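Local coordinates for protein putative carbohydrate-active enzyme (Uncultured organism, PDB 5WH8) that probably hydrolyses O-glycosidic bonds of cellulose-type polysaccharides, this chain being the family 5 glycoside hydrolase (cellulase) domain of a longer multi-modular protein, at residues A[51-55]-A[99-103]; A[87-91]-A[131-136]; A[105-109]-A[124-129]; A[135-139]-A[174-178]; A[168-172]-A[199-204]. One frame throughout, in Å; residues are numbered along the deposited sequence.

Interaction 1: A[51-55]-A[99-103]; sequences LTALV and KLGIY
V55 and L51, one turn apart on helix 48-56, receive the side chains of L100 and I102 from the end of helix 83-100 and the link that follows it. V55 CG2 meets both partners: it lies 3.6 Å from I102 CG2 and also meets CD1 of I102. The same methyl reaches L100, with 3.9 Å between V55 CG2 and L100 CD1. That L100 branch lies against L51, where CD1 comes within 3.6 Å of the backbone carbon C of L51 and 3.8 Å of L51 CB. Its other branch, L100 CD2, crosses T52 at roughly a right angle, 3.6 Å from T52 OG1, a van der Waals touch on a methyl; the hydroxyl has its hydrogen bond to the carbonyl of E48, one turn earlier. No hydrogen bond joins the two segments. In the (beta/alpha)8 barrel the contact pairs two successive outer helices where helix 83-100 ends and hands over to barrel strand 103-109. G101 makes that hand-over: with positive phi (67°) and two bonds back into the last turn it forms a Schellman motif. The helix stops there, and L100 before it and I102 after it both point toward helix 48-56. I102 holds CG1 between its backbone N and carbonyl carbon (chi1 56°), which leaves CG2 beside the N, against V55. Further inward, L51, L54 and I102 all rest on F63 of strand 62-68, while M93 and I96 of helix 83-100 pack on L51 and C97 on I102.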
# COMPACT_ATOMS: atom_id res chain seq x y z
N LEU A 51 -14.28 5.33 -5.18
CA LEU A 51 -12.94 5.56 -5.71
C LEU A 51 -12.90 6.75 -6.69
O LEU A 51 -11.93 7.48 -6.73
CB LEU A 51 -12.41 4.30 -6.38
CG LEU A 51 -11.68 3.29 -5.48
CD1 LEU A 51 -10.37 3.84 -5.04
CD2 LEU A 51 -12.51 2.88 -4.29
N THR A 52 -13.99 6.99 -7.42
CA THR A 52 -14.06 8.18 -8.27
C THR A 52 -13.96 9.45 -7.41
O THR A 52 -13.24 10.38 -7.77
CB THR A 52 -15.37 8.19 -9.13
OG1 THR A 52 -15.33 7.14 -10.09
CG2 THR A 52 -15.50 9.48 -9.90
N ALA A 53 -14.64 9.48 -6.26
CA ALA A 53 -14.53 10.62 -5.35
C ALA A 53 -13.11 10.75 -4.80
O ALA A 53 -12.58 11.86 -4.69
CB ALA A 53 -15.54 10.50 -4.18
N LEU A 54 -12.48 9.63 -4.44
CA LEU A 54 -11.11 9.70 -3.95
C LEU A 54 -10.17 10.33 -4.99
O LEU A 54 -9.27 11.11 -4.65
CB LEU A 54 -10.61 8.31 -3.56
CG LEU A 54 -11.05 7.85 -2.17
CD1 LEU A 54 -10.80 6.37 -2.02
CD2 LEU A 54 -10.29 8.62 -1.11
N VAL A 55 -10.34 9.96 -6.25
CA VAL A 55 -9.46 10.48 -7.30
C VAL A 55 -9.78 11.93 -7.65
O VAL A 55 -8.88 12.79 -7.64
CB VAL A 55 -9.55 9.58 -8.55
CG1 VAL A 55 -8.73 10.16 -9.71
CG2 VAL A 55 -9.06 8.18 -8.22
N LYS A 99 -9.31 2.34 -14.74
CA LYS A 99 -10.23 3.25 -15.43
C LYS A 99 -10.06 4.69 -14.97
O LYS A 99 -10.29 5.63 -15.74
CB LYS A 99 -11.68 2.81 -15.23
CG LYS A 99 -12.06 1.58 -16.06
CD LYS A 99 -13.49 1.13 -15.76
CE LYS A 99 -14.00 0.14 -16.81
NZ LYS A 99 -12.98 -0.88 -17.18
N LEU A 100 -9.65 4.87 -13.70
CA LEU A 100 -9.40 6.18 -13.11
C LEU A 100 -7.96 6.66 -13.24
O LEU A 100 -7.67 7.79 -12.91
CB LEU A 100 -9.79 6.16 -11.62
CG LEU A 100 -11.29 5.97 -11.35
CD1 LEU A 100 -11.53 5.64 -9.87
CD2 LEU A 100 -12.09 7.21 -11.75
N GLY A 101 -7.07 5.80 -13.74
CA GLY A 101 -5.66 6.15 -13.90
C GLY A 101 -4.93 6.36 -12.59
O GLY A 101 -4.10 7.28 -12.50
N ILE A 102 -5.21 5.54 -11.58
CA ILE A 102 -4.39 5.55 -10.36
C ILE A 102 -3.72 4.21 -10.11
O ILE A 102 -4.18 3.15 -10.58
CB ILE A 102 -5.20 5.92 -9.08
CG1 ILE A 102 -6.40 5.00 -8.86
CG2 ILE A 102 -5.62 7.41 -9.15
CD1 ILE A 102 -6.98 5.13 -7.44
N TYR A 103 -2.63 4.26 -9.36
CA TYR A 103 -1.88 3.06 -9.02
C TYR A 103 -2.68 2.24 -7.98
O TYR A 103 -3.51 2.77 -7.23
CB TYR A 103 -0.46 3.45 -8.53
CG TYR A 103 0.34 4.06 -9.65
CD1 TYR A 103 1.00 3.26 -10.58
CD2 TYR A 103 0.35 5.44 -9.85
CE1 TYR A 103 1.67 3.80 -11.64
CE2 TYR A 103 1.03 5.99 -10.91
CZ TYR A 103 1.68 5.17 -11.80
OH TYR A 103 2.33 5.75 -12.87

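Interaction 2: A[87-91]-A[131-136]; sequences NAYID and YMSAKH. With EDO (1,2-ethanediol), chain J.
D91 divides its two carboxylate oxygens between two partners, one on helix 122-135 and the other the residue just after it. OD2 accepts the phenol of Y131, 2.6 Å from Y131 OH, on its syn lone pair, with carboxylate and ring nearly coplanar. OD1 takes the N-H of H136, 2.7 Å from H136 NE2 and 147° at the hydrogen, but from above the carboxylate plane; imidazole and carboxylate stand 70° apart. The other imidazole nitrogen, ND1, is bonded to D139, so both ring nitrogens have carboxylate partners, which would probably favour a protonated ring. K135 lies close without a salt bridge, its NZ 4.1 Å from D91 OD2. N87 is satisfied at both ends: OD1 by the hydroxyl of Y75, ND2 by O1 of a 1,2-ethanediol 2.8 Å away. That diol, probably from the crystallisation liquor, sits over one face of Y131, while K135 CB covers the opposite face. Beside the polar groups M132 is bent at chi2, with CE 3.7 Å from I90 CG2 and also against N87, and SD 3.7 Å from D91 OD1. F128 continues this apolar layer beside N87 and I90. Helices 83-100 and 122-135, their short segments crossing at -39° and 11.6 Å apart, are neighbouring outer helices of a (beta/alpha)8 barrel, here joined through a buried His-carboxylate hydrogen bond.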
# COMPACT_ATOMS: atom_id res chain seq x y z
N ASN A 87 -10.72 -13.42 -5.42
CA ASN A 87 -9.85 -13.01 -6.53
C ASN A 87 -10.61 -12.14 -7.55
O ASN A 87 -10.10 -11.12 -8.03
CB ASN A 87 -9.26 -14.23 -7.27
CG ASN A 87 -8.18 -14.95 -6.50
OD1 ASN A 87 -7.81 -14.55 -5.41
ND2 ASN A 87 -7.68 -16.06 -7.08
N ALA A 88 -11.83 -12.54 -7.88
CA ALA A 88 -12.61 -11.83 -8.89
C ALA A 88 -13.00 -10.43 -8.40
O ALA A 88 -12.98 -9.45 -9.16
CB ALA A 88 -13.85 -12.63 -9.27
N TYR A 89 -13.32 -10.33 -7.12
CA TYR A 89 -13.62 -9.05 -6.48
C TYR A 89 -12.41 -8.10 -6.52
O TYR A 89 -12.55 -6.90 -6.79
CB TYR A 89 -14.05 -9.31 -5.04
CG TYR A 89 -14.23 -8.09 -4.18
CD1 TYR A 89 -15.41 -7.37 -4.19
CD2 TYR A 89 -13.22 -7.67 -3.32
CE1 TYR A 89 -15.58 -6.27 -3.40
CE2 TYR A 89 -13.38 -6.55 -2.53
CZ TYR A 89 -14.56 -5.86 -2.57
OH TYR A 89 -14.74 -4.76 -1.78
N ILE A 90 -11.24 -8.64 -6.19
CA ILE A 90 -10.00 -7.88 -6.23
C ILE A 90 -9.74 -7.38 -7.65
O ILE A 90 -9.39 -6.21 -7.86
CB ILE A 90 -8.82 -8.76 -5.72
CG1 ILE A 90 -9.00 -9.04 -4.22
CG2 ILE A 90 -7.48 -8.08 -5.96
CD1 ILE A 90 -8.15 -10.21 -3.67
N ASP A 91 -9.92 -8.27 -8.62
CA ASP A 91 -9.72 -7.91 -10.02
C ASP A 91 -10.62 -6.73 -10.42
O ASP A 91 -10.20 -5.84 -11.17
CB ASP A 91 -10.04 -9.07 -10.97
CG ASP A 91 -9.03 -10.21 -10.92
OD1 ASP A 91 -7.88 -10.05 -10.45
OD2 ASP A 91 -9.40 -11.31 -11.42
N TYR A 131 -1.89 -16.59 -9.51
CA TYR A 131 -3.04 -16.04 -10.21
C TYR A 131 -2.90 -14.54 -10.47
O TYR A 131 -3.08 -14.07 -11.60
CB TYR A 131 -4.35 -16.30 -9.46
CG TYR A 131 -5.49 -15.60 -10.16
CD1 TYR A 131 -6.05 -16.16 -11.30
CD2 TYR A 131 -5.93 -14.35 -9.75
CE1 TYR A 131 -7.07 -15.50 -11.99
CE2 TYR A 131 -6.94 -13.69 -10.43
CZ TYR A 131 -7.51 -14.28 -11.55
OH TYR A 131 -8.52 -13.65 -12.25
N MET A 132 -2.60 -13.76 -9.43
CA MET A 132 -2.63 -12.30 -9.60
C MET A 132 -1.58 -11.79 -10.57
O MET A 132 -1.83 -10.87 -11.35
CB MET A 132 -2.48 -11.59 -8.24
CG MET A 132 -3.75 -11.67 -7.38
SD MET A 132 -5.13 -10.75 -8.13
CE MET A 132 -6.52 -11.43 -7.27
N SER A 133 -0.39 -12.39 -10.54
CA SER A 133 0.68 -11.96 -11.42
C SER A 133 0.41 -12.37 -12.87
O SER A 133 0.72 -11.60 -13.78
CB SER A 133 2.04 -12.50 -10.94
OG SER A 133 2.07 -13.92 -10.81
N ALA A 134 -0.20 -13.53 -13.09
CA ALA A 134 -0.61 -13.92 -14.44
C ALA A 134 -1.75 -13.01 -14.95
O ALA A 134 -1.72 -12.54 -16.08
CB ALA A 134 -1.06 -15.37 -14.47
N LYS A 135 -2.73 -12.73 -14.11
CA LYS A 135 -3.89 -11.94 -14.51
C LYS A 135 -3.52 -10.49 -14.79
O LYS A 135 -4.06 -9.88 -15.71
CB LYS A 135 -4.97 -12.00 -13.42
CG LYS A 135 -6.26 -11.24 -13.72
CD LYS A 135 -7.03 -11.87 -14.89
CE LYS A 135 -8.46 -11.35 -14.95
NZ LYS A 135 -8.52 -9.88 -15.14
N HIS A 136 -2.58 -9.95 -14.01
CA HIS A 136 -2.29 -8.52 -14.08
C HIS A 136 -0.93 -8.19 -14.69
O HIS A 136 -0.46 -7.06 -14.58
CB HIS A 136 -2.45 -7.90 -12.68
CG HIS A 136 -3.84 -8.02 -12.17
ND1 HIS A 136 -4.90 -7.34 -12.76
CD2 HIS A 136 -4.38 -8.79 -11.21
CE1 HIS A 136 -6.02 -7.69 -12.15
NE2 HIS A 136 -5.73 -8.57 -11.21
C1 EDO J . -9.75 -17.17 -10.50
O1 EDO J . -9.10 -17.13 -9.22
C2 EDO J . -10.56 -15.90 -10.76
O2 EDO J . -11.75 -15.91 -9.96

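Interaction 3: A[105-109]-A[124-129]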
# COMPACT_ATOMS: atom_id res chain seq x y z
N ILE A 105 -2.24 -0.97 -5.13
CA ILE A 105 -1.47 -1.97 -4.38
C ILE A 105 -2.38 -3.12 -4.02
O ILE A 105 -3.42 -2.92 -3.37
CB ILE A 105 -0.87 -1.41 -3.09
CG1 ILE A 105 0.08 -0.25 -3.38
CG2 ILE A 105 -0.10 -2.50 -2.36
CD1 ILE A 105 0.58 0.48 -2.13
N ILE A 106 -1.99 -4.32 -4.46
CA ILE A 106 -2.61 -5.58 -4.04
C ILE A 106 -1.83 -6.04 -2.82
O ILE A 106 -0.65 -6.43 -2.93
CB ILE A 106 -2.56 -6.63 -5.17
CG1 ILE A 106 -3.30 -6.11 -6.40
CG2 ILE A 106 -3.15 -7.96 -4.69
CD1 ILE A 106 -3.27 -7.06 -7.62
N ASP A 107 -2.46 -5.94 -1.65
CA ASP A 107 -1.78 -6.21 -0.37
C ASP A 107 -2.28 -7.51 0.28
O ASP A 107 -3.44 -7.62 0.70
CB ASP A 107 -1.97 -4.99 0.54
CG ASP A 107 -1.83 -5.28 2.03
OD1 ASP A 107 -1.03 -6.14 2.45
OD2 ASP A 107 -2.56 -4.59 2.80
N TRP A 108 -1.40 -8.52 0.30
CA TRP A 108 -1.65 -9.78 1.02
C TRP A 108 -1.43 -9.49 2.51
O TRP A 108 -0.29 -9.45 3.01
CB TRP A 108 -0.73 -10.87 0.49
CG TRP A 108 -0.89 -12.25 1.07
CD1 TRP A 108 -0.03 -12.90 1.92
CD2 TRP A 108 -1.97 -13.18 0.82
NE1 TRP A 108 -0.49 -14.17 2.21
CE2 TRP A 108 -1.68 -14.36 1.54
CE3 TRP A 108 -3.14 -13.12 0.06
CZ2 TRP A 108 -2.53 -15.46 1.54
CZ3 TRP A 108 -3.98 -14.21 0.04
CH2 TRP A 108 -3.68 -15.37 0.78
N HIS A 109 -2.53 -9.24 3.20
CA HIS A 109 -2.49 -8.48 4.47
C HIS A 109 -2.38 -9.41 5.66
O HIS A 109 -3.35 -9.60 6.39
CB HIS A 109 -3.73 -7.57 4.56
CG HIS A 109 -3.66 -6.47 5.60
ND1 HIS A 109 -3.07 -5.26 5.33
CD2 HIS A 109 -4.16 -6.37 6.85
CE1 HIS A 109 -3.20 -4.45 6.37
NE2 HIS A 109 -3.86 -5.11 7.32
N ASP A 124 -1.97 -20.81 0.65
CA ASP A 124 -2.85 -19.92 -0.11
C ASP A 124 -2.11 -18.80 -0.83
O ASP A 124 -2.55 -18.35 -1.90
CB ASP A 124 -3.91 -19.32 0.82
CG ASP A 124 -4.90 -20.34 1.27
OD1 ASP A 124 -5.44 -21.05 0.39
OD2 ASP A 124 -5.06 -20.49 2.49
N ALA A 125 -0.99 -18.34 -0.27
CA ALA A 125 -0.26 -17.22 -0.86
C ALA A 125 0.36 -17.56 -2.22
O ALA A 125 0.40 -16.73 -3.13
CB ALA A 125 0.82 -16.74 0.09
N ILE A 126 0.86 -18.78 -2.36
CA ILE A 126 1.45 -19.19 -3.64
C ILE A 126 0.40 -19.21 -4.78
O ILE A 126 0.62 -18.57 -5.80
CB ILE A 126 2.15 -20.57 -3.49
CG1 ILE A 126 3.42 -20.45 -2.63
CG2 ILE A 126 2.51 -21.17 -4.83
CD1 ILE A 126 4.49 -19.61 -3.19
N PRO A 127 -0.75 -19.91 -4.60
CA PRO A 127 -1.74 -19.83 -5.69
C PRO A 127 -2.35 -18.44 -5.90
O PRO A 127 -2.64 -18.07 -7.04
CB PRO A 127 -2.82 -20.83 -5.28
CG PRO A 127 -2.46 -21.31 -3.92
CD PRO A 127 -1.05 -20.96 -3.63
N PHE A 128 -2.49 -17.67 -4.82
CA PHE A 128 -2.95 -16.28 -4.93
C PHE A 128 -2.02 -15.47 -5.81
O PHE A 128 -2.47 -14.80 -6.75
CB PHE A 128 -3.05 -15.63 -3.56
CG PHE A 128 -3.43 -14.17 -3.59
CD1 PHE A 128 -4.75 -13.79 -3.69
CD2 PHE A 128 -2.46 -13.18 -3.51
CE1 PHE A 128 -5.10 -12.43 -3.72
CE2 PHE A 128 -2.80 -11.82 -3.54
CZ PHE A 128 -4.12 -11.45 -3.63
N TRP A 129 -0.72 -15.51 -5.51
CA TRP A 129 0.21 -14.67 -6.21
C TRP A 129 0.48 -15.19 -7.62
O TRP A 129 0.73 -14.40 -8.53
CB TRP A 129 1.50 -14.51 -5.41
CG TRP A 129 1.33 -13.47 -4.31
CD1 TRP A 129 1.46 -13.64 -2.96
CD2 TRP A 129 0.95 -12.09 -4.50
NE1 TRP A 129 1.21 -12.45 -2.31
CE2 TRP A 129 0.89 -11.49 -3.23
CE3 TRP A 129 0.67 -11.31 -5.63
CZ2 TRP A 129 0.56 -10.12 -3.06
CZ3 TRP A 129 0.33 -9.97 -5.46
CH2 TRP A 129 0.27 -9.39 -4.17
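I106 is the first residue of strand 103-109 to meet helix 122-135 here. Its CG2 lies near the plane of the F128 ring, at the edge, 3.8 Å from F128 CZ, and equally touches W129 CH2. The carbonyl of I106 meets W129 too, at the rim of the indole, with O 3.3 Å from CH2. D107 points away from the helix; its OD2 takes the ND1 hydrogen of H109 on the syn lone pair. W108 makes the broadest contact. With CG anti to the backbone N (chi1 -177°), its indole reaches out to the helix, where A125 CB packs against it, 3.6 Å from W108 NE1, and D124 CB lies at the edge by CH2. The six-membered ring of W108 slides past F128 with planes 35° apart, while W129 turns its edge to the face of W108 in an offset edge-to-face pair, five-membered centroids 5.5 Å apart. Within this beta-alpha-beta unit of the barrel, the strand and helix are thus joined by an aromatic cluster and no hydrogen bond. W108 NE1 is satisfied by T121, whereas W129 NE1 is a buried donor without a partner, left by the aromatic packing in an apolar setting.

Interaction 4: A[135-139]-A[174-178]; sequences KHKDD and NDPDK
K178 NZ is gripped by three oxygens: O of K137 and O of D139, each 2.9 Å from NZ, and D175 OD2, 2.7 Å away in a salt bridge. These belong to two successive helix-to-strand loops of the (beta/alpha)8 barrel, one after helix 122-135 and the other after helix 157-172, so a lysine of the second loop ties up the carbonyls of the first. H136 to D139 form a type I beta turn, closed by D139 N to H136 O, and NZ bonds the carbonyls of its second and last residues. It stands above both carbonyl planes, 59° out of that of K137 and 43° out of that of D139; H136 O is also near, but at a poor angle. The chain of K178 is bent at chi2, chi3 and chi4, all near 60°, which curls the ammonium back toward D175 of its own loop. D175 OD2 is met on the syn side and is bonded to Y144 OH as well, so the carboxylate that balances the lysine charge is itself positioned by strand 142-145. D175 also touches the turn directly, with OD2 3.6 Å from K137 CA. Within the turn, H136 ND1 donates to D139 OD2 over 2.6 Å, the acceptor lying in the ring plane. N174 uses its ND2 on S133 and D130 at the end of helix 122-135. Its carbonyl meets the extended chain of K137 along the aliphatic part, closest at 3.3 Å between N174 O and K137 CD.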
# COMPACT_ATOMS: atom_id res chain seq x y z
N LYS A 135 -2.73 -12.73 -14.11
CA LYS A 135 -3.89 -11.94 -14.51
C LYS A 135 -3.52 -10.49 -14.79
O LYS A 135 -4.06 -9.88 -15.71
CB LYS A 135 -4.97 -12.00 -13.42
CG LYS A 135 -6.26 -11.24 -13.72
CD LYS A 135 -7.03 -11.87 -14.89
CE LYS A 135 -8.46 -11.35 -14.95
NZ LYS A 135 -8.52 -9.88 -15.14
N HIS A 136 -2.58 -9.95 -14.01
CA HIS A 136 -2.29 -8.52 -14.08
C HIS A 136 -0.93 -8.19 -14.69
O HIS A 136 -0.46 -7.06 -14.58
CB HIS A 136 -2.45 -7.90 -12.68
CG HIS A 136 -3.84 -8.02 -12.17
ND1 HIS A 136 -4.90 -7.34 -12.76
CD2 HIS A 136 -4.38 -8.79 -11.21
CE1 HIS A 136 -6.02 -7.69 -12.15
NE2 HIS A 136 -5.73 -8.57 -11.21
N LYS A 137 -0.34 -9.16 -15.39
CA LYS A 137 0.94 -8.93 -16.08
C LYS A 137 0.94 -7.66 -16.92
O LYS A 137 1.92 -6.89 -16.91
CB LYS A 137 1.30 -10.12 -17.00
CG LYS A 137 2.50 -9.84 -17.92
CD LYS A 137 2.75 -10.96 -18.94
CE LYS A 137 3.98 -10.63 -19.81
NZ LYS A 137 4.16 -11.57 -20.95
N ASP A 138 -0.13 -7.46 -17.68
CA ASP A 138 -0.16 -6.36 -18.65
C ASP A 138 -0.75 -5.09 -18.04
O ASP A 138 -0.97 -4.10 -18.75
CB ASP A 138 -0.96 -6.79 -19.88
CG ASP A 138 -0.28 -7.92 -20.65
OD1 ASP A 138 0.97 -8.00 -20.66
OD2 ASP A 138 -1.01 -8.73 -21.24
N ASP A 139 -1.04 -5.13 -16.74
CA ASP A 139 -1.50 -3.93 -16.02
C ASP A 139 -0.30 -3.14 -15.47
O ASP A 139 0.37 -3.59 -14.52
CB ASP A 139 -2.44 -4.33 -14.87
CG ASP A 139 -3.79 -4.84 -15.35
OD1 ASP A 139 -4.21 -4.51 -16.47
OD2 ASP A 139 -4.44 -5.55 -14.58
N ASN A 174 5.58 -14.99 -14.19
CA ASN A 174 4.43 -14.44 -14.93
C ASN A 174 4.56 -12.95 -15.31
O ASN A 174 4.07 -12.52 -16.37
CB ASN A 174 3.15 -14.58 -14.11
CG ASN A 174 2.78 -16.02 -13.84
OD1 ASN A 174 2.88 -16.88 -14.72
ND2 ASN A 174 2.33 -16.29 -12.62
N ASP A 175 5.18 -12.18 -14.42
CA ASP A 175 5.19 -10.72 -14.49
C ASP A 175 6.59 -10.21 -14.11
O ASP A 175 6.88 -9.91 -12.94
CB ASP A 175 4.10 -10.17 -13.55
CG ASP A 175 3.85 -8.69 -13.75
OD1 ASP A 175 4.63 -8.05 -14.49
OD2 ASP A 175 2.87 -8.17 -13.15
N PRO A 176 7.49 -10.15 -15.09
CA PRO A 176 8.91 -9.93 -14.80
C PRO A 176 9.31 -8.55 -14.24
O PRO A 176 10.36 -8.47 -13.60
CB PRO A 176 9.58 -10.13 -16.18
CG PRO A 176 8.65 -10.98 -16.94
CD PRO A 176 7.27 -10.65 -16.47
N ASP A 177 8.53 -7.50 -14.50
CA ASP A 177 8.99 -6.12 -14.24
C ASP A 177 8.22 -5.32 -13.16
O ASP A 177 8.62 -4.23 -12.77
CB ASP A 177 8.98 -5.36 -15.56
CG ASP A 177 10.00 -5.91 -16.54
OD1 ASP A 177 11.21 -5.75 -16.27
OD2 ASP A 177 9.61 -6.52 -17.56
N LYS A 178 7.13 -5.88 -12.67
CA LYS A 178 6.24 -5.16 -11.75
C LYS A 178 6.91 -5.00 -10.38
O LYS A 178 7.63 -5.89 -9.95
CB LYS A 178 4.92 -5.93 -11.65
CG LYS A 178 3.63 -5.08 -11.59
CD LYS A 178 3.47 -4.16 -12.77
CE LYS A 178 3.41 -4.88 -14.11
NZ LYS A 178 2.21 -5.76 -14.26

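Interaction 5: A[168-172]-A[199-204]. With EDO (1,2-ethanediol), chain C.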
# COMPACT_ATOMS: atom_id res chain seq x y z
N ILE A 168 8.34 -14.62 -4.66
CA ILE A 168 8.78 -13.74 -5.74
C ILE A 168 9.04 -14.53 -7.04
O ILE A 168 8.66 -14.06 -8.11
CB ILE A 168 10.01 -12.90 -5.33
CG1 ILE A 168 9.55 -11.84 -4.30
CG2 ILE A 168 10.66 -12.23 -6.55
CD1 ILE A 168 10.67 -11.03 -3.72
N PRO A 169 9.64 -15.73 -6.96
CA PRO A 169 9.79 -16.46 -8.23
C PRO A 169 8.46 -16.83 -8.90
O PRO A 169 8.39 -16.92 -10.13
CB PRO A 169 10.57 -17.72 -7.82
CG PRO A 169 11.34 -17.29 -6.60
CD PRO A 169 10.37 -16.38 -5.86
N VAL A 170 7.43 -17.05 -8.10
CA VAL A 170 6.10 -17.37 -8.61
C VAL A 170 5.51 -16.16 -9.32
O VAL A 170 4.86 -16.28 -10.37
CB VAL A 170 5.18 -17.84 -7.47
CG1 VAL A 170 3.74 -17.97 -7.93
CG2 VAL A 170 5.69 -19.16 -6.89
N ILE A 171 5.74 -14.98 -8.76
CA ILE A 171 5.29 -13.75 -9.40
C ILE A 171 6.09 -13.45 -10.68
O ILE A 171 5.52 -13.15 -11.73
CB ILE A 171 5.40 -12.56 -8.40
CG1 ILE A 171 4.35 -12.71 -7.30
CG2 ILE A 171 5.27 -11.21 -9.14
CD1 ILE A 171 4.47 -11.63 -6.19
N ARG A 172 7.41 -13.55 -10.59
CA ARG A 172 8.28 -13.10 -11.67
C ARG A 172 8.25 -14.03 -12.88
O ARG A 172 8.56 -13.59 -13.99
CB ARG A 172 9.71 -12.93 -11.13
CG ARG A 172 9.87 -11.73 -10.18
CD ARG A 172 9.87 -10.42 -10.96
NE ARG A 172 9.59 -9.19 -10.22
CZ ARG A 172 10.51 -8.43 -9.62
NH1 ARG A 172 11.79 -8.81 -9.58
NH2 ARG A 172 10.12 -7.33 -9.00
N LEU A 199 17.25 -8.85 -0.35
CA LEU A 199 16.86 -9.71 -1.47
C LEU A 199 17.68 -9.42 -2.74
O LEU A 199 18.06 -8.27 -2.98
CB LEU A 199 15.36 -9.55 -1.78
CG LEU A 199 14.42 -9.98 -0.66
CD1 LEU A 199 13.04 -9.34 -0.84
CD2 LEU A 199 14.33 -11.49 -0.69
N SER A 200 17.95 -10.45 -3.54
CA SER A 200 18.78 -10.25 -4.75
C SER A 200 18.00 -9.93 -6.03
O SER A 200 18.58 -9.84 -7.12
CB SER A 200 19.64 -11.50 -5.00
OG SER A 200 20.54 -11.66 -3.93
N TYR A 201 16.70 -9.72 -5.92
CA TYR A 201 15.85 -9.46 -7.08
C TYR A 201 15.82 -7.98 -7.43
O TYR A 201 15.98 -7.14 -6.55
CB TYR A 201 14.42 -9.93 -6.80
CG TYR A 201 14.30 -11.37 -6.36
CD1 TYR A 201 14.40 -12.41 -7.27
CD2 TYR A 201 14.09 -11.69 -5.02
CE1 TYR A 201 14.29 -13.73 -6.87
CE2 TYR A 201 13.97 -12.99 -4.61
CZ TYR A 201 14.09 -14.02 -5.53
OH TYR A 201 13.97 -15.32 -5.09
N ASP A 202 15.58 -7.67 -8.71
CA ASP A 202 15.35 -6.29 -9.16
C ASP A 202 13.93 -5.79 -8.81
O ASP A 202 13.01 -6.59 -8.61
CB ASP A 202 15.51 -6.18 -10.69
CG ASP A 202 16.90 -6.56 -11.18
OD1 ASP A 202 17.90 -6.25 -10.48
OD2 ASP A 202 16.99 -7.14 -12.29
N ASN A 203 13.76 -4.47 -8.83
CA ASN A 203 12.44 -3.82 -8.67
C ASN A 203 11.76 -4.30 -7.39
O ASN A 203 10.58 -4.67 -7.40
CB ASN A 203 11.55 -4.07 -9.90
CG ASN A 203 11.90 -3.17 -11.05
OD1 ASN A 203 12.31 -2.02 -10.86
ND2 ASN A 203 11.78 -3.70 -12.26
N VAL A 204 12.51 -4.25 -6.29
CA VAL A 204 11.97 -4.56 -4.97
C VAL A 204 12.11 -3.34 -4.05
O VAL A 204 13.16 -2.68 -4.00
CB VAL A 204 12.68 -5.79 -4.32
CG1 VAL A 204 12.24 -6.00 -2.88
CG2 VAL A 204 12.41 -7.03 -5.15
C1 EDO C . 17.17 -1.16 -3.83
O1 EDO C . 16.54 -0.92 -5.09
C2 EDO C . 16.36 -2.21 -3.07
O2 EDO C . 15.22 -1.60 -2.47
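I168 lays its CG2 methyl on the face of Y201, 3.6 Å from the ring centroid and 6° off the ring normal, a CH-pi contact. The other arm of I168 follows along the ring, CD1 3.7 Å from Y201 CD2, and ends near L199 CD1. A chi1 of -71° sets CG1 beside the backbone N and CG2 anti to it, so both branches reach the same ring. At the far end of the tyrosine, P169 CG lies 3.6 Å from Y201 OH. One turn on, R172 bends at chi2 and carries its guanidinium to the backbone of the loop leading into strand 204-211. NH1 gives the main bond, 2.7 Å to D202 O and 149° at the hydrogen, with the oxygen in the guanidinium plane; NH2 adds weak bonds to D202 O and N203 O. NH2 also bonds K178 O, so one arginine at the end of helix 157-172 holds two loops. N203 OD1 is hydrogen-bonded to V16 N. A 1,2-ethanediol, probably from the crystallisation liquor, donates from O2 to V204 O over 2.8 Å. The loop is therefore held by a ring against aliphatic carbon and by a cation shared among backbone carbonyls, with no salt bridge to D202.

How the interactions relate
The contacts run round part of the (beta/alpha)8 barrel, joining outer helices, one strand and the loops between them. Interactions 1 and 2 both use helix 83-100, their centres 18 Å apart. Interaction 3 nests inside the loop closed by interaction 2, about 9 Å away between centres: N87 OD1 lies 3.6 Å from F128 CD1. Interactions 2 and 4 share K135 and H136, and S133 OG is hydrogen-bonded to N174 ND2 (3.0 Å). Interactions 4 and 5 are joined by the hydrogen bond from R172 NH2 to K178 O (3.0 Å). In family 5 barrels the active site lies at the C-terminal strand ends; interactions 1 and 4 probably lie at the opposite end, where helices lead into strands.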